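Local coordinates for structural protein VP1 (Trichodysplasia spinulosa-associated polyomavirus, PDB 4U60) that forms the pentameric building block of the polyomavirus capsid and binds sialylated glycans of the GM1 type, probably as host-cell receptors, at residues Glu98-Ser103 with Gly264-Phe269; Trp90-Val95 with Phe269-Arg274. All coordinates share one frame; numbering follows the deposited sequence.

Contact 1 of 2, residues Glu98-Ser103 with Gly264-Phe269; sequences EVVGVS and GLPRYF
Val-99 meets Arg-267 through CG2, anti to its own carbonyl carbon, while CG1, anti to the backbone N (chi1 174°), is turned to Leu-265. CG2 of Val-99 lies over one face of the Arg-267 guanidinium, 3.5 Å from NH2; a bend at chi3 (-78°) brings that group back. Leu-265 crosses Val-99 at about a right angle, its CB 3.7 Å from Val-99 CG1. Just past the last bridge, Val-100 CG2 rests 4.0 Å from Tyr-268 CB, whose side chain is on the face opposite Val-99. Reciprocal backbone bonds join Glu-98 and Tyr-268, with Tyr-268 N 2.8 Å from Glu-98 O, and a nearly straight one runs from Val-100 N to Pro-266 O (2.9 Å). Beyond that the bridges stop, but Leu-265 CD1 still lies against Gly-101 O (3.8 Å). The polar ends find partners beyond the two segments: Arg-267 forms a salt bridge with Asp-248, Tyr-268 OH hydrogen-bonds Glu-26 OE1, and Glu-98 OE2 hydrogen-bonds Tyr-203 OH of a second subunit. This end of strand 86-99 lies against strand 260-279 in the jelly roll, with strand 241-254 packing on Val-99, Leu-265 and Arg-267, and Leu-145 of the second subunit against Pro-266.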
ATOM      1  N   GLU C  98     -14.472 -13.246   9.039  1.00 13.87           N
ATOM      2  CA  GLU C  98     -13.183 -12.950   9.667  1.00 14.62           C
ATOM      3  C   GLU C  98     -12.331 -14.164   9.688  1.00 14.56           C
ATOM      4  O   GLU C  98     -12.827 -15.283   9.874  1.00 13.94           O
ATOM      5  CB  GLU C  98     -13.331 -12.560  11.140  1.00 16.10           C
ATOM      6  CG  GLU C  98     -14.240 -11.423  11.467  1.00 17.00           C
ATOM      7  CD  GLU C  98     -14.441 -11.268  12.962  1.00 17.96           C
ATOM      8  OE1 GLU C  98     -15.592 -10.990  13.316  1.00 18.69           O
ATOM      9  OE2 GLU C  98     -13.464 -11.348  13.761  1.00 18.44           O
ATOM     10  N   VAL C  99     -11.026 -13.935   9.556  1.00 11.38           N
ATOM     11  CA  VAL C  99     -10.034 -14.967   9.800  1.00 11.94           C
ATOM     12  C   VAL C  99      -9.783 -15.005  11.296  1.00 12.04           C
ATOM     13  O   VAL C  99      -9.603 -13.967  11.934  1.00 12.81           O
ATOM     14  CB  VAL C  99      -8.729 -14.678   9.048  1.00 12.08           C
ATOM     15  CG1 VAL C  99      -7.641 -15.692   9.424  1.00 12.47           C
ATOM     16  CG2 VAL C  99      -8.981 -14.678   7.558  1.00 12.61           C
ATOM     17  N   VAL C 100      -9.818 -16.205  11.854  1.00 12.20           N
ATOM     18  CA  VAL C 100      -9.724 -16.430  13.297  1.00 12.27           C
ATOM     19  C   VAL C 100      -8.319 -16.831  13.658  1.00 12.12           C
ATOM     20  O   VAL C 100      -7.670 -17.539  12.903  1.00 12.57           O
ATOM     21  CB  VAL C 100     -10.694 -17.544  13.720  1.00 12.77           C
ATOM     22  CG1 VAL C 100     -10.686 -17.776  15.225  1.00 13.22           C
ATOM     23  CG2 VAL C 100     -12.097 -17.203  13.245  1.00 13.30           C
ATOM     24  N   GLY C 101      -7.838 -16.413  14.822  1.00 12.08           N
ATOM     25  CA  GLY C 101      -6.533 -16.863  15.273  1.00 12.22           C
ATOM     26  C   GLY C 101      -5.331 -16.147  14.671  1.00 11.41           C
ATOM     27  O   GLY C 101      -4.216 -16.659  14.726  1.00 11.51           O
ATOM     28  N   VAL C 102      -5.536 -14.948  14.131  1.00 11.08           N
ATOM     29  CA  VAL C 102      -4.411 -14.174  13.570  1.00 10.68           C
ATOM     30  C   VAL C 102      -3.302 -13.994  14.602  1.00 10.67           C
ATOM     31  O   VAL C 102      -2.120 -14.085  14.284  1.00 10.81           O
ATOM     32  CB  VAL C 102      -4.893 -12.819  12.995  1.00 10.43           C
ATOM     33  CG1 VAL C 102      -3.716 -11.926  12.584  1.00 10.39           C
ATOM     34  CG2 VAL C 102      -5.799 -13.046  11.799  1.00 10.62           C
ATOM     35  N   SER C 103      -3.681 -13.753  15.846  1.00 10.77           N
ATOM     36  CA  SER C 103      -2.711 -13.540  16.913  1.00 11.01           C
ATOM     37  C   SER C 103      -1.822 -14.740  17.195  1.00 10.84           C
ATOM     38  O   SER C 103      -0.742 -14.566  17.787  1.00 10.70           O
ATOM     39  CB  SER C 103      -3.408 -13.074  18.190  1.00 11.43           C
ATOM     40  OG  SER C 103      -4.177 -14.108  18.745  1.00 12.34           O
ATOM     41  N   GLY C 264      -2.566 -22.810   7.852  1.00 10.75           N
ATOM     42  CA  GLY C 264      -3.852 -22.222   7.553  1.00 10.65           C
ATOM     43  C   GLY C 264      -4.573 -21.821   8.811  1.00 10.70           C
ATOM     44  O   GLY C 264      -4.254 -22.328   9.890  1.00 11.17           O
ATOM     45  N   LEU C 265      -5.539 -20.897   8.667  1.00 10.63           N
ATOM     46  CA  LEU C 265      -6.365 -20.469   9.781  1.00 11.12           C
ATOM     47  C   LEU C 265      -7.850 -20.662   9.458  1.00 11.25           C
ATOM     48  O   LEU C 265      -8.243 -20.664   8.279  1.00 11.15           O
ATOM     49  CB  LEU C 265      -6.100 -19.002  10.127  1.00 11.08           C
ATOM     50  CG  LEU C 265      -4.724 -18.712  10.763  1.00 11.35           C
ATOM     51  CD1 LEU C 265      -4.590 -17.214  10.985  1.00 11.27           C
ATOM     52  CD2 LEU C 265      -4.505 -19.449  12.074  1.00 11.99           C
ATOM     53  N   PRO C 266      -8.676 -20.786  10.504  1.00 11.60           N
ATOM     54  CA  PRO C 266     -10.104 -20.916  10.289  1.00 11.77           C
ATOM     55  C   PRO C 266     -10.745 -19.585   9.905  1.00 11.48           C
ATOM     56  O   PRO C 266     -10.164 -18.523  10.123  1.00 11.52           O
ATOM     57  CB  PRO C 266     -10.636 -21.398  11.650  1.00 12.47           C
ATOM     58  CG  PRO C 266      -9.523 -21.221  12.645  1.00 12.79           C
ATOM     59  CD  PRO C 266      -8.330 -20.676  11.930  1.00 12.40           C
ATOM     60  N   ARG C 267     -11.931 -19.661   9.323  1.00 11.31           N
ATOM     61  CA  ARG C 267     -12.696 -18.481   8.978  1.00 11.41           C
ATOM     62  C   ARG C 267     -14.096 -18.611   9.565  1.00 11.90           C
ATOM     63  O   ARG C 267     -14.721 -19.685   9.514  1.00 12.31           O
ATOM     64  CB  ARG C 267     -12.777 -18.333   7.464  1.00 11.22           C
ATOM     65  CG  ARG C 267     -13.553 -17.111   7.004  1.00 11.34           C
ATOM     66  CD  ARG C 267     -13.427 -16.947   5.494  1.00 11.19           C
ATOM     67  NE  ARG C 267     -12.144 -16.371   5.070  1.00 10.98           N
ATOM     68  CZ  ARG C 267     -11.903 -15.069   4.908  1.00 11.56           C
ATOM     69  NH1 ARG C 267     -12.842 -14.155   5.171  1.00 12.46           N
ATOM     70  NH2 ARG C 267     -10.719 -14.655   4.483  1.00 11.92           N
ATOM     71  N   TYR C 268     -14.569 -17.491  10.094  1.00 11.98           N
ATOM     72  CA  TYR C 268     -15.901 -17.353  10.655  1.00 12.89           C
ATOM     73  C   TYR C 268     -16.809 -16.609   9.691  1.00 12.81           C
ATOM     74  O   TYR C 268     -16.353 -15.731   8.965  1.00 12.11           O
ATOM     75  CB  TYR C 268     -15.779 -16.557  11.950  1.00 13.68           C
ATOM     76  CG  TYR C 268     -17.095 -16.055  12.486  1.00 14.76           C
ATOM     77  CD1 TYR C 268     -17.878 -16.854  13.310  1.00 15.58           C
ATOM     78  CD2 TYR C 268     -17.553 -14.781  12.172  1.00 15.28           C
ATOM     79  CE1 TYR C 268     -19.103 -16.398  13.815  1.00 16.07           C
ATOM     80  CE2 TYR C 268     -18.763 -14.314  12.671  1.00 15.94           C
ATOM     81  CZ  TYR C 268     -19.525 -15.121  13.500  1.00 16.28           C
ATOM     82  OH  TYR C 268     -20.721 -14.658  14.007  1.00 18.12           O
ATOM     83  N   PHE C 269     -18.094 -16.951   9.703  1.00 13.00           N
ATOM     84  CA  PHE C 269     -19.096 -16.306   8.871  1.00 13.33           C
ATOM     85  C   PHE C 269     -20.371 -16.046   9.651  1.00 14.22           C
ATOM     86  O   PHE C 269     -20.834 -16.912  10.386  1.00 14.40           O
ATOM     87  CB  PHE C 269     -19.501 -17.194   7.684  1.00 13.39           C
ATOM     88  CG  PHE C 269     -18.370 -17.659   6.813  1.00 12.85           C
ATOM     89  CD1 PHE C 269     -17.642 -18.792   7.156  1.00 13.02           C
ATOM     90  CD2 PHE C 269     -18.086 -17.019   5.603  1.00 13.14           C
ATOM     91  CE1 PHE C 269     -16.641 -19.274   6.333  1.00 13.11           C
ATOM     92  CE2 PHE C 269     -17.055 -17.498   4.793  1.00 13.12           C
ATOM     93  CZ  PHE C 269     -16.348 -18.619   5.182  1.00 12.69           C
TER

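Contact 2 of 2, residues Trp90-Val95 with Phe269-Arg274; sequences WEAVSV and FNILLR
Strands 90-95 and 269-274 pair antiparallel, Glu-91 with Arg-274 and Ser-94 with Leu-272, and between these pairs a classic beta bulge sets both Val-93 and Ser-94 opposite Leu-272. The bulge keeps its bonds: Val-93 N lies 2.9 Å from Leu-272 O, in the carbonyl plane, and Leu-272 N is 3.0 Å from Ser-94 O. Beside it Arg-274 runs extended from CG to NE alongside Glu-91, both pointing the same way, and grips the carboxylate side-on in a salt bridge. NE is 2.9 Å from Glu-91 OE1 and NH2 is 3.1 Å from OE2. Both oxygens stay near the guanidinium plane but are approached from above the carboxylate plane, the two groups being turned 63° apart. Val-93 CG2 lies over a face of the same guanidinium and packs against Arg-274 CD at 3.5 Å. Glu-91 is shared, since OE1 also forms a salt bridge with Arg-276 and OE2 accepts from Gly-234 N; this cluster probably stabilises its negative charge. On the opposite face Val-95 CG2, anti to its backbone N, lies 3.6 Å from Ile-271 CG1 and touches the edge of the Phe-269 ring. Leu-273 CB meets Trp-90 CE3 at 3.9 Å. A water joins Ser-94 OG to Asn-270 O. Around the pair, strands 241-254 and 129-136 pack on Phe-269 and Ile-271, Phe-133 touching both Val-95 and Phe-269, while strand 12-29 packs against Trp-90, Glu-91, Leu-272 and Arg-274.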
ATOM      1  N   TRP C  90     -34.686 -18.408   0.286  1.00 19.62           N
ATOM      2  CA  TRP C  90     -33.798 -17.590   1.119  1.00 18.65           C
ATOM      3  C   TRP C  90     -32.816 -16.890   0.206  1.00 18.04           C
ATOM      4  O   TRP C  90     -32.209 -17.512  -0.665  1.00 17.93           O
ATOM      5  CB  TRP C  90     -33.038 -18.432   2.141  1.00 18.44           C
ATOM      6  CG  TRP C  90     -33.907 -18.945   3.237  1.00 19.38           C
ATOM      7  CD1 TRP C  90     -34.308 -20.229   3.437  1.00 20.31           C
ATOM      8  CD2 TRP C  90     -34.511 -18.167   4.277  1.00 19.86           C
ATOM      9  NE1 TRP C  90     -35.124 -20.305   4.556  1.00 21.13           N
ATOM     10  CE2 TRP C  90     -35.255 -19.048   5.083  1.00 20.96           C
ATOM     11  CE3 TRP C  90     -34.474 -16.808   4.614  1.00 19.69           C
ATOM     12  CZ2 TRP C  90     -35.966 -18.615   6.214  1.00 21.90           C
ATOM     13  CZ3 TRP C  90     -35.171 -16.381   5.729  1.00 20.47           C
ATOM     14  CH2 TRP C  90     -35.916 -17.280   6.514  1.00 21.51           C
ATOM     15  N   GLU C  91     -32.677 -15.582   0.407  1.00 17.65           N
ATOM     16  CA  GLU C  91     -31.749 -14.760  -0.362  1.00 17.11           C
ATOM     17  C   GLU C  91     -30.671 -14.270   0.600  1.00 16.34           C
ATOM     18  O   GLU C  91     -30.990 -13.671   1.609  1.00 16.46           O
ATOM     19  CB  GLU C  91     -32.515 -13.571  -0.918  1.00 17.71           C
ATOM     20  CG  GLU C  91     -31.701 -12.578  -1.721  1.00 17.60           C
ATOM     21  CD  GLU C  91     -32.508 -11.362  -2.113  1.00 18.67           C
ATOM     22  OE1 GLU C  91     -33.697 -11.271  -1.723  1.00 19.54           O
ATOM     23  OE2 GLU C  91     -31.958 -10.488  -2.823  1.00 19.22           O
ATOM     24  N   ALA C  92     -29.408 -14.556   0.287  1.00 15.70           N
ATOM     25  CA  ALA C  92     -28.290 -14.111   1.119  1.00 15.31           C
ATOM     26  C   ALA C  92     -28.020 -12.634   0.828  1.00 15.39           C
ATOM     27  O   ALA C  92     -27.723 -12.270  -0.284  1.00 15.59           O
ATOM     28  CB  ALA C  92     -27.055 -14.944   0.826  1.00 14.80           C
ATOM     29  N   VAL C  93     -28.147 -11.799   1.855  1.00 15.82           N
ATOM     30  CA  VAL C  93     -28.095 -10.346   1.708  1.00 15.94           C
ATOM     31  C   VAL C  93     -26.683  -9.809   1.987  1.00 15.25           C
ATOM     32  O   VAL C  93     -26.211  -8.925   1.297  1.00 14.97           O
ATOM     33  CB  VAL C  93     -29.053  -9.676   2.706  1.00 17.05           C
ATOM     34  CG1 VAL C  93     -28.957  -8.158   2.621  1.00 17.50           C
ATOM     35  CG2 VAL C  93     -30.489 -10.138   2.480  1.00 17.86           C
ATOM     36  N   SER C  94     -26.046 -10.355   3.006  1.00 14.91           N
ATOM     37  CA  SER C  94     -24.746  -9.858   3.458  1.00 14.86           C
ATOM     38  C   SER C  94     -24.047 -10.891   4.303  1.00 14.48           C
ATOM     39  O   SER C  94     -24.682 -11.800   4.849  1.00 14.52           O
ATOM     40  CB  SER C  94     -24.939  -8.564   4.280  1.00 15.66           C
ATOM     41  OG  SER C  94     -25.723  -8.784   5.445  1.00 16.29           O
ATOM     42  N   VAL C  95     -22.730 -10.713   4.443  1.00 14.19           N
ATOM     43  CA  VAL C  95     -21.922 -11.587   5.289  1.00 13.99           C
ATOM     44  C   VAL C  95     -20.906 -10.753   6.052  1.00 14.22           C
ATOM     45  O   VAL C  95     -20.315  -9.825   5.489  1.00 14.23           O
ATOM     46  CB  VAL C  95     -21.217 -12.700   4.487  1.00 13.52           C
ATOM     47  CG1 VAL C  95     -20.331 -12.127   3.377  1.00 13.19           C
ATOM     48  CG2 VAL C  95     -20.428 -13.616   5.415  1.00 13.47           C
ATOM     49  N   PHE C 269     -18.094 -16.951   9.703  1.00 13.00           N
ATOM     50  CA  PHE C 269     -19.096 -16.306   8.871  1.00 13.33           C
ATOM     51  C   PHE C 269     -20.371 -16.046   9.651  1.00 14.22           C
ATOM     52  O   PHE C 269     -20.834 -16.912  10.386  1.00 14.40           O
ATOM     53  CB  PHE C 269     -19.501 -17.194   7.684  1.00 13.39           C
ATOM     54  CG  PHE C 269     -18.370 -17.659   6.813  1.00 12.85           C
ATOM     55  CD1 PHE C 269     -17.642 -18.792   7.156  1.00 13.02           C
ATOM     56  CD2 PHE C 269     -18.086 -17.019   5.603  1.00 13.14           C
ATOM     57  CE1 PHE C 269     -16.641 -19.274   6.333  1.00 13.11           C
ATOM     58  CE2 PHE C 269     -17.055 -17.498   4.793  1.00 13.12           C
ATOM     59  CZ  PHE C 269     -16.348 -18.619   5.182  1.00 12.69           C
ATOM     60  N   ASN C 270     -20.948 -14.873   9.434  1.00 14.51           N
ATOM     61  CA  ASN C 270     -22.292 -14.556   9.905  0.50 15.59           C
ATOM     62  C   ASN C 270     -23.049 -13.990   8.718  1.00 15.45           C
ATOM     63  O   ASN C 270     -22.755 -12.894   8.248  1.00 15.11           O
ATOM     64  CB  ASN C 270     -22.261 -13.559  11.072  0.50 16.38           C
ATOM     65  CG  ASN C 270     -23.639 -13.317  11.679  0.50 17.71           C
ATOM     66  OD1 ASN C 270     -23.946 -13.796  12.772  0.50 19.09           O
ATOM     67  ND2 ASN C 270     -24.474 -12.573  10.971  0.50 18.06           N
ATOM     68  N   ILE C 271     -24.007 -14.761   8.228  1.00 15.48           N
ATOM     69  CA  ILE C 271     -24.712 -14.446   6.999  1.00 15.64           C
ATOM     70  C   ILE C 271     -26.168 -14.103   7.297  1.00 16.20           C
ATOM     71  O   ILE C 271     -26.866 -14.845   7.987  1.00 16.13           O
ATOM     72  CB  ILE C 271     -24.629 -15.633   6.014  1.00 15.73           C
ATOM     73  CG1 ILE C 271     -23.163 -15.922   5.686  1.00 15.37           C
ATOM     74  CG2 ILE C 271     -25.445 -15.346   4.770  1.00 16.02           C
ATOM     75  CD1 ILE C 271     -22.895 -17.299   5.147  1.00 15.76           C
ATOM     76  N   LEU C 272     -26.602 -12.961   6.787  1.00 16.33           N
ATOM     77  CA  LEU C 272     -27.977 -12.504   6.919  1.00 17.80           C
ATOM     78  C   LEU C 272     -28.742 -12.908   5.683  1.00 17.56           C
ATOM     79  O   LEU C 272     -28.277 -12.653   4.579  1.00 17.08           O
ATOM     80  CB  LEU C 272     -27.992 -10.986   7.068  1.00 18.90           C
ATOM     81  CG  LEU C 272     -29.365 -10.344   7.198  1.00 21.05           C
ATOM     82  CD1 LEU C 272     -29.952 -10.662   8.557  1.00 22.21           C
ATOM     83  CD2 LEU C 272     -29.272  -8.838   6.981  1.00 21.88           C
ATOM     84  N   LEU C 273     -29.907 -13.537   5.867  1.00 18.09           N
ATOM     85  CA  LEU C 273     -30.758 -13.950   4.738  1.00 18.44           C
ATOM     86  C   LEU C 273     -32.168 -13.453   4.920  1.00 19.24           C
ATOM     87  O   LEU C 273     -32.627 -13.237   6.056  1.00 19.19           O
ATOM     88  CB  LEU C 273     -30.799 -15.468   4.566  1.00 18.59           C
ATOM     89  CG  LEU C 273     -29.432 -16.126   4.376  1.00 17.81           C
ATOM     90  CD1 LEU C 273     -28.996 -16.750   5.691  1.00 17.94           C
ATOM     91  CD2 LEU C 273     -29.449 -17.182   3.297  1.00 17.88           C
ATOM     92  N   ARG C 274     -32.859 -13.288   3.798  1.00 19.41           N
ATOM     93  CA  ARG C 274     -34.209 -12.784   3.791  1.00 20.41           C
ATOM     94  C   ARG C 274     -35.049 -13.607   2.834  1.00 21.07           C
ATOM     95  O   ARG C 274     -34.527 -14.225   1.905  1.00 20.09           O
ATOM     96  CB  ARG C 274     -34.246 -11.306   3.394  1.00 20.62           C
ATOM     97  CG  ARG C 274     -33.880 -11.018   1.946  1.00 20.40           C
ATOM     98  CD  ARG C 274     -33.866  -9.532   1.656  1.00 20.91           C
ATOM     99  NE  ARG C 274     -33.367  -9.240   0.314  1.00 21.04           N
ATOM    100  CZ  ARG C 274     -32.980  -8.030  -0.114  1.00 21.56           C
ATOM    101  NH1 ARG C 274     -33.029  -6.975   0.682  1.00 22.41           N
ATOM    102  NH2 ARG C 274     -32.547  -7.867  -1.352  1.00 21.48           N
TER
HETATM  103  O   HOH W   1     -24.252 -10.034   7.648  1.00 28.99           O

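In the fold
Both contacts join the same two antiparallel strands, 86-99 and 260-279, of the jelly-roll coat protein, and their centres lie about 19 Å apart. Along the chain the order is 90-95, 98-103, 264-269, 269-274, so contact 1 is the inner pairing and contact 2 the outer one; Phe-269 belongs to both. The 160 residues between the segments of contact 1, 51 of them in strands and none in helices, are thus spanned by one strand pair. Contact 1 lies against a second subunit, which is within reach of eight of its residues. So the pair meets a neighbouring subunit at one end, while contact 2 is touched by no other protein chain of the pentamer.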